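Local coordinates for beta-1,3-glucanosyltransferase (Rhizomucor miehei CAU432, PDB 4WTP), which is a carbohydrate-active enzyme of glycosyl hydrolase family 17, built as a barrel of eight parallel strands surrounded by helices, at residues A112-L117 against K153-P158; P189-V194 against G231-S236; V194-A199 against E243-H248. All blocks are in the same frame, centred on the assembly; numbering follows the deposited sequence.

Interaction 1 (A112-L117 against K153-P158)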
ATOM      1  N   ALA A 112      -7.133  18.418   3.274  1.00 14.22           N
ATOM      2  CA  ALA A 112      -7.988  17.235   3.412  1.00 14.55           C
ATOM      3  C   ALA A 112      -7.678  16.514   4.722  1.00 14.23           C
ATOM      4  O   ALA A 112      -8.603  16.033   5.405  1.00 15.04           O
ATOM      5  CB  ALA A 112      -7.781  16.274   2.251  1.00 16.22           C
ATOM      6  N   LEU A 113      -6.396  16.465   5.080  1.00 14.40           N
ATOM      7  CA  LEU A 113      -5.969  15.832   6.307  1.00 13.14           C
ATOM      8  C   LEU A 113      -6.547  16.626   7.485  1.00 13.96           C
ATOM      9  O   LEU A 113      -7.070  16.040   8.442  1.00 14.53           O
ATOM     10  CB  LEU A 113      -4.450  15.817   6.375  1.00 13.79           C
ATOM     11  CG  LEU A 113      -3.892  15.247   7.685  1.00 13.76           C
ATOM     12  CD1 LEU A 113      -4.370  13.831   7.996  1.00 16.51           C
ATOM     13  CD2 LEU A 113      -2.374  15.271   7.683  1.00 17.95           C
ATOM     14  N   LYS A 114      -6.402  17.954   7.456  1.00 14.20           N
ATOM     15  CA  LYS A 114      -6.960  18.803   8.517  1.00 13.89           C
ATOM     16  C   LYS A 114      -8.454  18.545   8.669  1.00 14.28           C
ATOM     17  O   LYS A 114      -8.945  18.485   9.794  1.00 15.13           O
ATOM     18  CB  LYS A 114      -6.660  20.288   8.241  1.00 15.50           C
ATOM     19  CG  LYS A 114      -5.206  20.653   8.502  1.00 19.38           C
ATOM     20  CD  LYS A 114      -4.857  22.066   8.058  1.00 24.47           C
ATOM     21  CE  LYS A 114      -3.390  22.364   8.333  1.00 28.90           C
ATOM     22  NZ  LYS A 114      -2.975  23.643   7.694  1.00 34.01           N
ATOM     23  N   ASN A 115      -9.164  18.413   7.567  1.00 14.10           N
ATOM     24  CA  ASN A 115     -10.597  18.096   7.613  1.00 16.20           C
ATOM     25  C   ASN A 115     -10.906  16.768   8.261  1.00 15.57           C
ATOM     26  O   ASN A 115     -11.812  16.663   9.091  1.00 15.74           O
ATOM     27  CB  ASN A 115     -11.213  18.099   6.215  1.00 18.43           C
ATOM     28  CG  ASN A 115     -11.365  19.492   5.632  1.00 21.42           C
ATOM     29  OD1 ASN A 115     -11.352  20.494   6.347  1.00 23.78           O
ATOM     30  ND2 ASN A 115     -11.480  19.562   4.307  1.00 25.82           N
ATOM     31  N   ILE A 116     -10.136  15.743   7.900  1.00 14.28           N
ATOM     32  CA  ILE A 116     -10.297  14.445   8.519  1.00 13.97           C
ATOM     33  C   ILE A 116     -10.050  14.566  10.023  1.00 12.71           C
ATOM     34  O   ILE A 116     -10.810  13.979  10.838  1.00 13.63           O
ATOM     35  CB  ILE A 116      -9.357  13.410   7.863  1.00 14.88           C
ATOM     36  CG1 ILE A 116      -9.949  12.997   6.517  1.00 17.87           C
ATOM     37  CG2 ILE A 116      -9.173  12.195   8.762  1.00 15.03           C
ATOM     38  CD1 ILE A 116      -8.915  12.552   5.527  1.00 19.84           C
ATOM     39  N   LEU A 117      -9.006  15.291  10.404  1.00 12.66           N
ATOM     40  CA  LEU A 117      -8.695  15.417  11.824  1.00 12.64           C
ATOM     41  C   LEU A 117      -9.835  16.135  12.610  1.00 13.08           C
ATOM     42  O   LEU A 117     -10.008  15.916  13.822  1.00 15.20           O
ATOM     43  CB  LEU A 117      -7.322  16.096  12.040  1.00 13.99           C
ATOM     44  CG  LEU A 117      -6.121  15.293  11.507  1.00 14.56           C
ATOM     45  CD1 LEU A 117      -4.834  16.107  11.610  1.00 17.50           C
ATOM     46  CD2 LEU A 117      -5.992  13.957  12.230  1.00 17.42           C
ATOM     47  N   LYS A 153       3.617  15.742  10.073  1.00 16.20           N
ATOM     48  CA  LYS A 153       3.865  15.140  11.375  1.00 18.01           C
ATOM     49  C   LYS A 153       3.352  16.014  12.525  1.00 19.48           C
ATOM     50  O   LYS A 153       2.766  15.507  13.481  1.00 19.62           O
ATOM     51  CB  LYS A 153       5.349  14.776  11.573  1.00 19.33           C
ATOM     52  CG  LYS A 153       5.582  14.067  12.895  1.00 22.46           C
ATOM     53  CD  LYS A 153       6.902  13.319  12.978  1.00 25.42           C
ATOM     54  CE  LYS A 153       7.032  12.698  14.360  1.00 25.84           C
ATOM     55  NZ  LYS A 153       8.399  12.179  14.630  1.00 26.67           N
ATOM     56  N   GLU A 154       3.539  17.324  12.406  1.00 19.43           N
ATOM     57  CA  GLU A 154       3.073  18.252  13.441  1.00 20.47           C
ATOM     58  C   GLU A 154       1.559  18.222  13.593  1.00 20.90           C
ATOM     59  O   GLU A 154       1.037  18.476  14.674  1.00 23.07           O
ATOM     60  CB  GLU A 154       3.577  19.658  13.140  1.00 23.63           C
ATOM     61  CG  GLU A 154       5.085  19.812  13.301  1.00 29.55           C
ATOM     62  CD  GLU A 154       5.624  21.089  12.684  1.00 33.10           C
ATOM     63  OE1 GLU A 154       4.825  21.886  12.141  1.00 35.22           O
ATOM     64  OE2 GLU A 154       6.855  21.312  12.752  1.00 35.23           O
ATOM     65  N   LEU A 155       0.856  17.889  12.515  1.00 20.85           N
ATOM     66  CA  LEU A 155      -0.584  17.747  12.521  1.00 19.95           C
ATOM     67  C   LEU A 155      -1.094  16.475  13.167  1.00 20.40           C
ATOM     68  O   LEU A 155      -2.124  16.476  13.847  1.00 22.80           O
ATOM     69  CB  LEU A 155      -1.163  17.852  11.096  1.00 21.42           C
ATOM     70  CG  LEU A 155      -1.067  19.198  10.376  1.00 23.38           C
ATOM     71  CD1 LEU A 155      -1.521  19.056   8.936  1.00 24.34           C
ATOM     72  CD2 LEU A 155      -1.828  20.306  11.098  1.00 24.72           C
ATOM     73  N   VAL A 156      -0.385  15.375  12.938  1.00 18.89           N
ATOM     74  CA  VAL A 156      -0.891  14.078  13.363  1.00 19.87           C
ATOM     75  C   VAL A 156      -0.234  13.478  14.600  1.00 19.74           C
ATOM     76  O   VAL A 156      -0.825  12.611  15.250  1.00 21.16           O
ATOM     77  CB  VAL A 156      -0.848  13.025  12.236  1.00 18.65           C
ATOM     78  CG1 VAL A 156      -1.721  13.469  11.080  1.00 19.46           C
ATOM     79  CG2 VAL A 156       0.587  12.742  11.804  1.00 17.36           C
ATOM     80  N   ALA A 157       0.970  13.942  14.913  1.00 21.98           N
ATOM     81  CA  ALA A 157       1.671  13.466  16.115  1.00 23.81           C
ATOM     82  C   ALA A 157       0.801  13.592  17.373  1.00 24.01           C
ATOM     83  O   ALA A 157       0.829  12.694  18.213  1.00 25.10           O
ATOM     84  CB  ALA A 157       3.030  14.158  16.291  1.00 24.41           C
ATOM     85  N   PRO A 158       0.034  14.698  17.520  1.00 22.82           N
ATOM     86  CA  PRO A 158      -0.804  14.799  18.712  1.00 23.76           C
ATOM     87  C   PRO A 158      -1.901  13.746  18.803  1.00 23.93           C
ATOM     88  O   PRO A 158      -2.456  13.556  19.876  1.00 26.06           O
ATOM     89  CB  PRO A 158      -1.419  16.198  18.595  1.00 26.60           C
ATOM     90  CG  PRO A 158      -0.444  16.966  17.777  1.00 26.68           C
ATOM     91  CD  PRO A 158       0.061  15.975  16.783  1.00 23.78           C
TER
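Leu155 lies between Leu113, Lys114 and Leu117, and these four residues, with Val156, make an almost wholly apolar contact between helices 104-119 and 142-156. The two helices are neighbours on the outside of a (beta/alpha)8 barrel: each follows one strand of the parallel sheet, and strand 125-132 runs between them in sequence. The closest pair of CA atoms, those of Lys114 and Leu155, is 7.6 Å apart, so the gap is filled mostly by side chains.

The tight part faces the barrel. Leu113 turns its CG anti to the backbone N (chi1 176°), which carries both methyls across toward the partner helix; CD2 rests 3.9 Å from CG1 of Val156 and 4.1 Å from CD1 of Leu155. Leu113 meets Val156 at roughly a right angle, and both also lie on Leu128 of strand 125-132, so the strand floors the pair. One turn further on, CD1 of Leu117 fits against the backbone of Leu155, 3.5 Å from its carbonyl O, while touching CG1 of Val156 at 4.1 Å. Val156 also packs on Val163 of the next strand.

Toward solvent the contact thins. Exposed Lys114 is stretched out beyond CG, and its chain passes across the end of Leu155 at about a right angle: CE is 3.8 Å from CD2 of Leu155, and CG is 4.0 Å from CD1 of the same leucine. Here the lysine offers methylene carbons, and its NZ continues past the leucine.

No hydrogen bond or salt bridge crosses between the segments; adhesion here therefore rests on dispersion and on the burial of branched aliphatic carbon, with the lysine methylenes extending that apolar surface outward.

Interaction 2 (P189-V194 against G231-S236)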
ATOM      1  N   PRO A 189       9.198  -6.911  -8.358  1.00 11.66           N
ATOM      2  CA  PRO A 189      10.081  -7.676  -9.222  1.00 12.37           C
ATOM      3  C   PRO A 189       9.499  -7.961 -10.625  1.00 12.75           C
ATOM      4  O   PRO A 189      10.264  -8.053 -11.601  1.00 12.18           O
ATOM      5  CB  PRO A 189      10.323  -8.940  -8.406  1.00 14.36           C
ATOM      6  CG  PRO A 189      10.340  -8.427  -6.981  1.00 14.65           C
ATOM      7  CD  PRO A 189       9.248  -7.389  -6.959  1.00 13.23           C
ATOM      8  N   TYR A 190       8.187  -8.125 -10.735  1.00 11.53           N
ATOM      9  CA  TYR A 190       7.554  -8.305 -12.014  1.00 11.23           C
ATOM     10  C   TYR A 190       7.965  -7.232 -13.018  1.00 11.04           C
ATOM     11  O   TYR A 190       8.261  -7.504 -14.190  1.00 11.85           O
ATOM     12  CB  TYR A 190       6.018  -8.278 -11.848  1.00 11.75           C
ATOM     13  CG  TYR A 190       5.347  -8.480 -13.167  1.00 11.08           C
ATOM     14  CD1 TYR A 190       5.088  -9.785 -13.628  1.00  9.62           C
ATOM     15  CD2 TYR A 190       4.980  -7.419 -13.992  1.00 12.73           C
ATOM     16  CE1 TYR A 190       4.518  -9.999 -14.874  1.00 10.11           C
ATOM     17  CE2 TYR A 190       4.407  -7.637 -15.228  1.00 12.35           C
ATOM     18  CZ  TYR A 190       4.172  -8.931 -15.675  1.00 12.30           C
ATOM     19  OH  TYR A 190       3.609  -9.144 -16.909  1.00 13.74           O
ATOM     20  N   TRP A 191       7.951  -5.985 -12.571  1.00 11.72           N
ATOM     21  CA  TRP A 191       8.296  -4.883 -13.462  1.00 11.90           C
ATOM     22  C   TRP A 191       9.803  -4.735 -13.708  1.00 12.82           C
ATOM     23  O   TRP A 191      10.226  -3.897 -14.522  1.00 14.98           O
ATOM     24  CB  TRP A 191       7.720  -3.570 -12.901  1.00 13.82           C
ATOM     25  CG  TRP A 191       6.227  -3.506 -12.901  1.00 14.23           C
ATOM     26  CD1 TRP A 191       5.385  -3.300 -11.820  1.00 16.21           C
ATOM     27  CD2 TRP A 191       5.362  -3.620 -14.052  1.00 13.33           C
ATOM     28  NE1 TRP A 191       4.074  -3.283 -12.221  1.00 16.64           N
ATOM     29  CE2 TRP A 191       4.000  -3.458 -13.565  1.00 13.76           C
ATOM     30  CE3 TRP A 191       5.577  -3.804 -15.397  1.00 13.58           C
ATOM     31  CZ2 TRP A 191       2.919  -3.501 -14.415  1.00 13.47           C
ATOM     32  CZ3 TRP A 191       4.481  -3.860 -16.250  1.00 13.99           C
ATOM     33  CH2 TRP A 191       3.177  -3.705 -15.771  1.00 14.39           C
ATOM     34  N   GLU A 192      10.591  -5.568 -13.042  1.00 13.66           N
ATOM     35  CA  GLU A 192      12.030  -5.650 -13.218  1.00 14.91           C
ATOM     36  C   GLU A 192      12.381  -6.859 -14.098  1.00 14.26           C
ATOM     37  O   GLU A 192      13.554  -7.122 -14.371  1.00 17.06           O
ATOM     38  CB  GLU A 192      12.735  -5.741 -11.863  1.00 16.43           C
ATOM     39  CG  GLU A 192      12.360  -4.633 -10.871  1.00 17.14           C
ATOM     40  CD  GLU A 192      12.710  -5.022  -9.428  1.00 20.63           C
ATOM     41  OE1 GLU A 192      13.826  -5.549  -9.218  1.00 21.91           O
ATOM     42  OE2 GLU A 192      11.890  -4.830  -8.476  1.00 23.47           O
ATOM     43  N   GLY A 193      11.369  -7.615 -14.531  1.00 12.76           N
ATOM     44  CA  GLY A 193      11.633  -8.753 -15.415  1.00 13.12           C
ATOM     45  C   GLY A 193      12.214  -9.966 -14.711  1.00 12.61           C
ATOM     46  O   GLY A 193      12.755 -10.865 -15.377  1.00 15.87           O
ATOM     47  N   VAL A 194      12.115 -10.018 -13.382  1.00 13.09           N
ATOM     48  CA  VAL A 194      12.636 -11.140 -12.577  1.00 13.47           C
ATOM     49  C   VAL A 194      11.722 -12.368 -12.722  1.00 13.71           C
ATOM     50  O   VAL A 194      10.496 -12.260 -12.590  1.00 13.04           O
ATOM     51  CB  VAL A 194      12.767 -10.726 -11.109  1.00 13.45           C
ATOM     52  CG1 VAL A 194      13.239 -11.881 -10.231  1.00 14.77           C
ATOM     53  CG2 VAL A 194      13.727  -9.532 -10.998  1.00 15.67           C
ATOM     54  N   GLY A 231      -0.015 -11.097 -19.958  1.00 11.50           N
ATOM     55  CA  GLY A 231       1.174 -11.333 -20.754  1.00 14.23           C
ATOM     56  C   GLY A 231       2.408 -11.621 -19.938  1.00 13.27           C
ATOM     57  O   GLY A 231       2.430 -12.518 -19.097  1.00 12.61           O
ATOM     58  N   ASN A 232       3.480 -10.878 -20.198  1.00 14.39           N
ATOM     59  CA  ASN A 232       4.749 -11.079 -19.511  1.00 13.01           C
ATOM     60  C   ASN A 232       5.541  -9.761 -19.582  1.00 12.34           C
ATOM     61  O   ASN A 232       5.177  -8.844 -20.337  1.00 14.91           O
ATOM     62  CB  ASN A 232       5.558 -12.198 -20.205  1.00 13.72           C
ATOM     63  CG  ASN A 232       5.979 -11.811 -21.610  1.00 15.30           C
ATOM     64  OD1 ASN A 232       5.147 -11.678 -22.517  1.00 19.07           O
ATOM     65  ND2 ASN A 232       7.268 -11.626 -21.796  1.00 17.38           N
ATOM     66  N   PHE A 233       6.537  -9.649 -18.737  1.00 12.19           N
ATOM     67  CA  PHE A 233       7.461  -8.534 -18.808  1.00 11.98           C
ATOM     68  C   PHE A 233       8.839  -9.156 -18.791  1.00 12.35           C
ATOM     69  O   PHE A 233       9.353  -9.558 -17.742  1.00 12.57           O
ATOM     70  CB  PHE A 233       7.260  -7.573 -17.627  1.00 12.39           C
ATOM     71  CG  PHE A 233       7.950  -6.256 -17.818  1.00 11.62           C
ATOM     72  CD1 PHE A 233       9.312  -6.110 -17.544  1.00 12.17           C
ATOM     73  CD2 PHE A 233       7.227  -5.152 -18.273  1.00 13.67           C
ATOM     74  CE1 PHE A 233       9.936  -4.876 -17.717  1.00 13.86           C
ATOM     75  CE2 PHE A 233       7.837  -3.915 -18.435  1.00 14.49           C
ATOM     76  CZ  PHE A 233       9.189  -3.785 -18.163  1.00 13.13           C
ATOM     77  N   GLN A 234       9.422  -9.311 -19.985  1.00 14.03           N
ATOM     78  CA  GLN A 234      10.612 -10.131 -20.147  1.00 16.03           C
ATOM     79  C   GLN A 234      10.382 -11.513 -19.492  1.00 13.47           C
ATOM     80  O   GLN A 234       9.375 -12.132 -19.814  1.00 14.24           O
ATOM     81  CB  GLN A 234      11.856  -9.414 -19.641  1.00 18.19           C
ATOM     82  CG  GLN A 234      12.161  -8.155 -20.445  1.00 19.61           C
ATOM     83  CD  GLN A 234      12.886  -7.097 -19.640  1.00 24.09           C
ATOM     84  OE1 GLN A 234      13.529  -7.394 -18.631  1.00 28.24           O
ATOM     85  NE2 GLN A 234      12.795  -5.846 -20.089  1.00 26.90           N
ATOM     86  N   SER A 235      11.212 -11.919 -18.536  1.00 13.34           N
ATOM     87  CA  SER A 235      11.080 -13.282 -17.928  1.00 15.24           C
ATOM     88  C   SER A 235       9.956 -13.386 -16.897  1.00 14.05           C
ATOM     89  O   SER A 235       9.664 -14.498 -16.441  1.00 13.62           O
ATOM     90  CB  SER A 235      12.367 -13.723 -17.243  1.00 17.06           C
ATOM     91  OG  SER A 235      13.405 -13.907 -18.183  1.00 21.98           O
ATOM     92  N   SER A 236       9.340 -12.271 -16.495  1.00 12.74           N
ATOM     93  CA  SER A 236       8.254 -12.272 -15.515  1.00 10.78           C
ATOM     94  C   SER A 236       6.987 -12.603 -16.253  1.00 10.04           C
ATOM     95  O   SER A 236       6.517 -11.838 -17.056  1.00 11.65           O
ATOM     96  CB  SER A 236       8.148 -10.904 -14.817  1.00 11.16           C
ATOM     97  OG  SER A 236       9.355 -10.532 -14.244  1.00 12.36           O
TER
HETATM   98  O   HOH W   1       2.792  -7.996 -19.387  1.00 24.96           O
HETATM   99  O   HOH W   2      14.021 -11.095 -17.848  1.00 27.92           O
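Tyr190, Trp191 and Gly193, in the loop between strand 182-186 and helix 196-212, receive a beta hairpin whose type II' turn runs from Phe233 to Ser236. The loop belongs to the (beta/alpha)8 barrel, and the hairpin folds against it.

Aromatic contacts hold one flank. Trp191 directs the edge of its six-membered ring at the face of Phe233 in an offset edge-to-face pair, centroids 5.5 Å apart and planes at 85°. Phe233 reaches it with CG anti to the backbone N (chi1 -166°), which also lays its ring beside the carbonyl O of Trp191. Two hairpin CB atoms approach the Tyr190 ring obliquely from the same side, CE2 lying 3.7 Å from CB of Phe233 and CD1 3.5 Å from CB of Ser236; Trp226 meets this tyrosine edge-to-face.

Backbone packing is close at Gly193, where positive phi turns the loop and CA makes a CA-H...O contact of 3.4 Å with O of Phe233.

Water joins the segments twice. One molecule donates to O of Asn232 and also bonds OH of Tyr190; another donates to O of Gly193 and accepts from N of Ser235. Within the hairpin, ND2 of Asn232 donates in the carbonyl plane to O of Gln234.

The direct hydrogen bond across the contact comes from the buried Ser236: OG donates to O of Val194 at 2.7 Å, approaching from above the carbonyl plane, 50° out of it.

Interaction 3 (V194-A199 against E243-H248)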
ATOM      1  N   VAL A 194      12.115 -10.018 -13.382  1.00 13.09           N
ATOM      2  CA  VAL A 194      12.636 -11.140 -12.577  1.00 13.47           C
ATOM      3  C   VAL A 194      11.722 -12.368 -12.722  1.00 13.71           C
ATOM      4  O   VAL A 194      10.496 -12.260 -12.590  1.00 13.04           O
ATOM      5  CB  VAL A 194      12.767 -10.726 -11.109  1.00 13.45           C
ATOM      6  CG1 VAL A 194      13.239 -11.881 -10.231  1.00 14.77           C
ATOM      7  CG2 VAL A 194      13.727  -9.532 -10.998  1.00 15.67           C
ATOM      8  N   THR A 195      12.308 -13.513 -13.016  1.00 12.70           N
ATOM      9  CA  THR A 195      11.506 -14.730 -13.172  1.00 12.20           C
ATOM     10  C   THR A 195      10.865 -15.083 -11.826  1.00 12.34           C
ATOM     11  O   THR A 195      11.438 -14.833 -10.762  1.00 12.61           O
ATOM     12  CB  THR A 195      12.349 -15.892 -13.730  1.00 15.34           C
ATOM     13  OG1 THR A 195      11.497 -16.981 -14.125  1.00 16.88           O
ATOM     14  CG2 THR A 195      13.375 -16.383 -12.703  1.00 15.97           C
ATOM     15  N   ILE A 196       9.705 -15.730 -11.890  1.00 11.21           N
ATOM     16  CA  ILE A 196       8.921 -15.956 -10.690  1.00 11.09           C
ATOM     17  C   ILE A 196       9.687 -16.651  -9.542  1.00 10.53           C
ATOM     18  O   ILE A 196       9.531 -16.299  -8.361  1.00 11.53           O
ATOM     19  CB  ILE A 196       7.605 -16.685 -11.040  1.00 10.34           C
ATOM     20  CG1 ILE A 196       6.732 -16.873  -9.785  1.00 10.47           C
ATOM     21  CG2 ILE A 196       7.854 -18.015 -11.791  1.00 11.60           C
ATOM     22  CD1 ILE A 196       6.308 -15.585  -9.075  1.00  9.91           C
ATOM     23  N   ASP A 197      10.511 -17.650  -9.853  1.00 12.85           N
ATOM     24  CA  ASP A 197      11.180 -18.408  -8.795  1.00 14.55           C
ATOM     25  C   ASP A 197      12.098 -17.546  -7.939  1.00 13.93           C
ATOM     26  O   ASP A 197      12.401 -17.886  -6.781  1.00 14.97           O
ATOM     27  CB  ASP A 197      11.985 -19.573  -9.395  1.00 16.51           C
ATOM     28  CG  ASP A 197      11.126 -20.663  -9.939  1.00 17.62           C
ATOM     29  OD1 ASP A 197       9.908 -20.638  -9.721  1.00 16.77           O
ATOM     30  OD2 ASP A 197      11.699 -21.577 -10.568  1.00 21.99           O
ATOM     31  N   ASN A 198      12.574 -16.455  -8.539  1.00 13.53           N
ATOM     32  CA  ASN A 198      13.503 -15.542  -7.900  1.00 14.13           C
ATOM     33  C   ASN A 198      12.828 -14.262  -7.347  1.00 12.76           C
ATOM     34  O   ASN A 198      13.492 -13.433  -6.777  1.00 13.57           O
ATOM     35  CB  ASN A 198      14.606 -15.113  -8.911  1.00 16.86           C
ATOM     36  CG  ASN A 198      15.262 -16.271  -9.672  1.00 20.06           C
ATOM     37  OD1 ASN A 198      15.085 -17.427  -9.341  0.35 18.31           O
ATOM     38  ND2 ASN A 198      16.007 -15.939 -10.722  0.79 19.96           N
ATOM     39  N   ALA A 199      11.525 -14.108  -7.525  1.00 11.39           N
ATOM     40  CA  ALA A 199      10.898 -12.813  -7.304  1.00 11.25           C
ATOM     41  C   ALA A 199      10.835 -12.405  -5.825  1.00 10.88           C
ATOM     42  O   ALA A 199      11.219 -11.265  -5.476  1.00 10.90           O
ATOM     43  CB  ALA A 199       9.533 -12.804  -7.943  1.00 11.51           C
ATOM     44  N   GLU A 243       0.990 -15.767  -9.749  1.00  7.71           N
ATOM     45  CA  GLU A 243       0.490 -14.895  -8.694  1.00  7.73           C
ATOM     46  C   GLU A 243       0.386 -15.700  -7.384  1.00  8.21           C
ATOM     47  O   GLU A 243       0.734 -15.214  -6.324  1.00  8.57           O
ATOM     48  CB  GLU A 243      -0.843 -14.226  -9.025  1.00  8.57           C
ATOM     49  CG  GLU A 243      -1.265 -13.291  -7.902  1.00  8.71           C
ATOM     50  CD  GLU A 243      -2.605 -12.613  -8.075  1.00  9.72           C
ATOM     51  OE1 GLU A 243      -3.381 -12.943  -8.990  1.00  9.54           O
ATOM     52  OE2 GLU A 243      -2.892 -11.746  -7.215  1.00 11.29           O
ATOM     53  N   ASN A 244      -0.159 -16.916  -7.450  1.00  8.90           N
ATOM     54  CA  ASN A 244      -0.283 -17.789  -6.277  1.00  9.13           C
ATOM     55  C   ASN A 244       1.069 -18.062  -5.628  1.00  8.89           C
ATOM     56  O   ASN A 244       1.208 -17.942  -4.418  1.00  9.15           O
ATOM     57  CB  ASN A 244      -0.948 -19.105  -6.714  1.00 10.67           C
ATOM     58  CG  ASN A 244      -1.450 -19.914  -5.534  1.00 12.24           C
ATOM     59  OD1 ASN A 244      -2.115 -19.388  -4.655  1.00 12.95           O
ATOM     60  ND2 ASN A 244      -1.142 -21.196  -5.542  1.00 16.15           N
ATOM     61  N   LYS A 245       2.066 -18.394  -6.448  1.00  8.95           N
ATOM     62  CA  LYS A 245       3.410 -18.637  -5.935  1.00  9.07           C
ATOM     63  C   LYS A 245       3.994 -17.376  -5.272  1.00  8.32           C
ATOM     64  O   LYS A 245       4.572 -17.447  -4.180  1.00  8.30           O
ATOM     65  CB  LYS A 245       4.321 -19.156  -7.036  1.00  9.61           C
ATOM     66  CG  LYS A 245       5.767 -19.255  -6.600  1.00 11.43           C
ATOM     67  CD  LYS A 245       6.630 -20.030  -7.580  1.00 12.67           C
ATOM     68  CE  LYS A 245       8.098 -19.984  -7.170  1.00 16.04           C
ATOM     69  NZ  LYS A 245       8.408 -20.276  -5.739  1.00 18.68           N
ATOM     70  N   TYR A 246       3.848 -16.229  -5.937  1.00  8.28           N
ATOM     71  CA  TYR A 246       4.416 -14.985  -5.420  1.00  7.96           C
ATOM     72  C   TYR A 246       3.766 -14.641  -4.088  1.00  8.27           C
ATOM     73  O   TYR A 246       4.430 -14.310  -3.112  1.00  8.05           O
ATOM     74  CB  TYR A 246       4.211 -13.828  -6.408  1.00  7.82           C
ATOM     75  CG  TYR A 246       5.019 -12.596  -6.014  1.00  7.22           C
ATOM     76  CD1 TYR A 246       6.407 -12.637  -6.040  1.00  8.88           C
ATOM     77  CD2 TYR A 246       4.400 -11.429  -5.573  1.00  7.90           C
ATOM     78  CE1 TYR A 246       7.167 -11.514  -5.700  1.00  8.93           C
ATOM     79  CE2 TYR A 246       5.140 -10.296  -5.230  1.00  8.49           C
ATOM     80  CZ  TYR A 246       6.520 -10.367  -5.268  1.00  8.89           C
ATOM     81  OH  TYR A 246       7.301  -9.279  -4.935  1.00 10.37           O
ATOM     82  N   LEU A 247       2.437 -14.751  -4.029  1.00  8.07           N
ATOM     83  CA  LEU A 247       1.695 -14.504  -2.795  1.00  8.67           C
ATOM     84  C   LEU A 247       2.224 -15.406  -1.664  1.00  8.71           C
ATOM     85  O   LEU A 247       2.544 -14.925  -0.565  1.00  8.43           O
ATOM     86  CB  LEU A 247       0.209 -14.789  -3.056  1.00  9.12           C
ATOM     87  CG  LEU A 247      -0.691 -14.654  -1.849  1.00 10.33           C
ATOM     88  CD1 LEU A 247      -0.685 -13.233  -1.302  1.00 10.96           C
ATOM     89  CD2 LEU A 247      -2.094 -15.119  -2.215  1.00 12.84           C
ATOM     90  N   HIS A 248       2.295 -16.713  -1.935  1.00  8.77           N
ATOM     91  CA  HIS A 248       2.775 -17.633  -0.893  1.00  8.95           C
ATOM     92  C   HIS A 248       4.179 -17.284  -0.453  1.00  8.44           C
ATOM     93  O   HIS A 248       4.462 -17.277   0.750  1.00  8.70           O
ATOM     94  CB  HIS A 248       2.761 -19.060  -1.417  1.00  9.83           C
ATOM     95  CG  HIS A 248       1.376 -19.609  -1.677  1.00  9.94           C
ATOM     96  ND1 HIS A 248       1.154 -20.889  -2.049  1.00 12.79           N
ATOM     97  CD2 HIS A 248       0.146 -19.003  -1.608  1.00 10.35           C
ATOM     98  CE1 HIS A 248      -0.160 -21.078  -2.218  1.00 13.35           C
ATOM     99  NE2 HIS A 248      -0.781 -19.937  -1.923  1.00 11.50           N
TER
HETATM  100  O   HOH W   3      11.239 -20.037  -5.539  1.00 24.95           O
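Helix-to-helix packing of mixed character joins the first turn of helix 196-212 to helix 240-256, near the N-terminal ends of both, in a partly buried contact. Ile196 and Ala199 supply the apolar half. With CG1 anti to the backbone N (chi1 -177°), Ile196 brings CD1 to 3.8 Å from CB of Tyr246, while its CG1 lies 3.9 Å from CD of Lys245. Ala199 points toward the partner helix, and its CB sits 3.5 Å from CE1 of Tyr246.

These are two of the helices that surround the strands of the (beta/alpha)8 barrel, and Tyr246 leads inward from them. Its ring also packs on Leu203 and on Tyr263 of strand 262-263, and its hydroxyl is hydrogen-bonded to OG1 of Thr224.

The outer half is polar. Lys245 passes obliquely across Ile196, then bends at its last torsion (chi4 48°), so that CE comes within 3.2 Å of OD1 of Asp197. The charged ends stay farther apart, NZ lying 4.3 Å from the same OD1, beyond a salt bridge, although the opposite charges probably still attract. NZ instead forms a salt bridge with Asp249, one turn further along its own helix. A water accepts from NZ of Lys245 at 2.8 Å and donates to the backbone O of Asp197 at 2.7 Å, completing a bridge between the helices.

In the fold
Interactions 2 and 3 form one continuous region, their centres 10 Å apart. They share Val194, which ends one segment and opens the other. Pro189 joins them further in packing contacts: its CG is 3.3 Å from O of Ala199, and its CD is 3.4 Å from OH of Tyr246. Their segments alternate along the chain, and the contacts between them bring the loop, the hairpin and both helices together. Interaction 1 stands apart, on the opposite side of the chain's centre, with its centre 39 Å from that of interaction 2 and 38 Å from that of interaction 3; it closes earlier in the chain and joins a different helix pair of the same barrel.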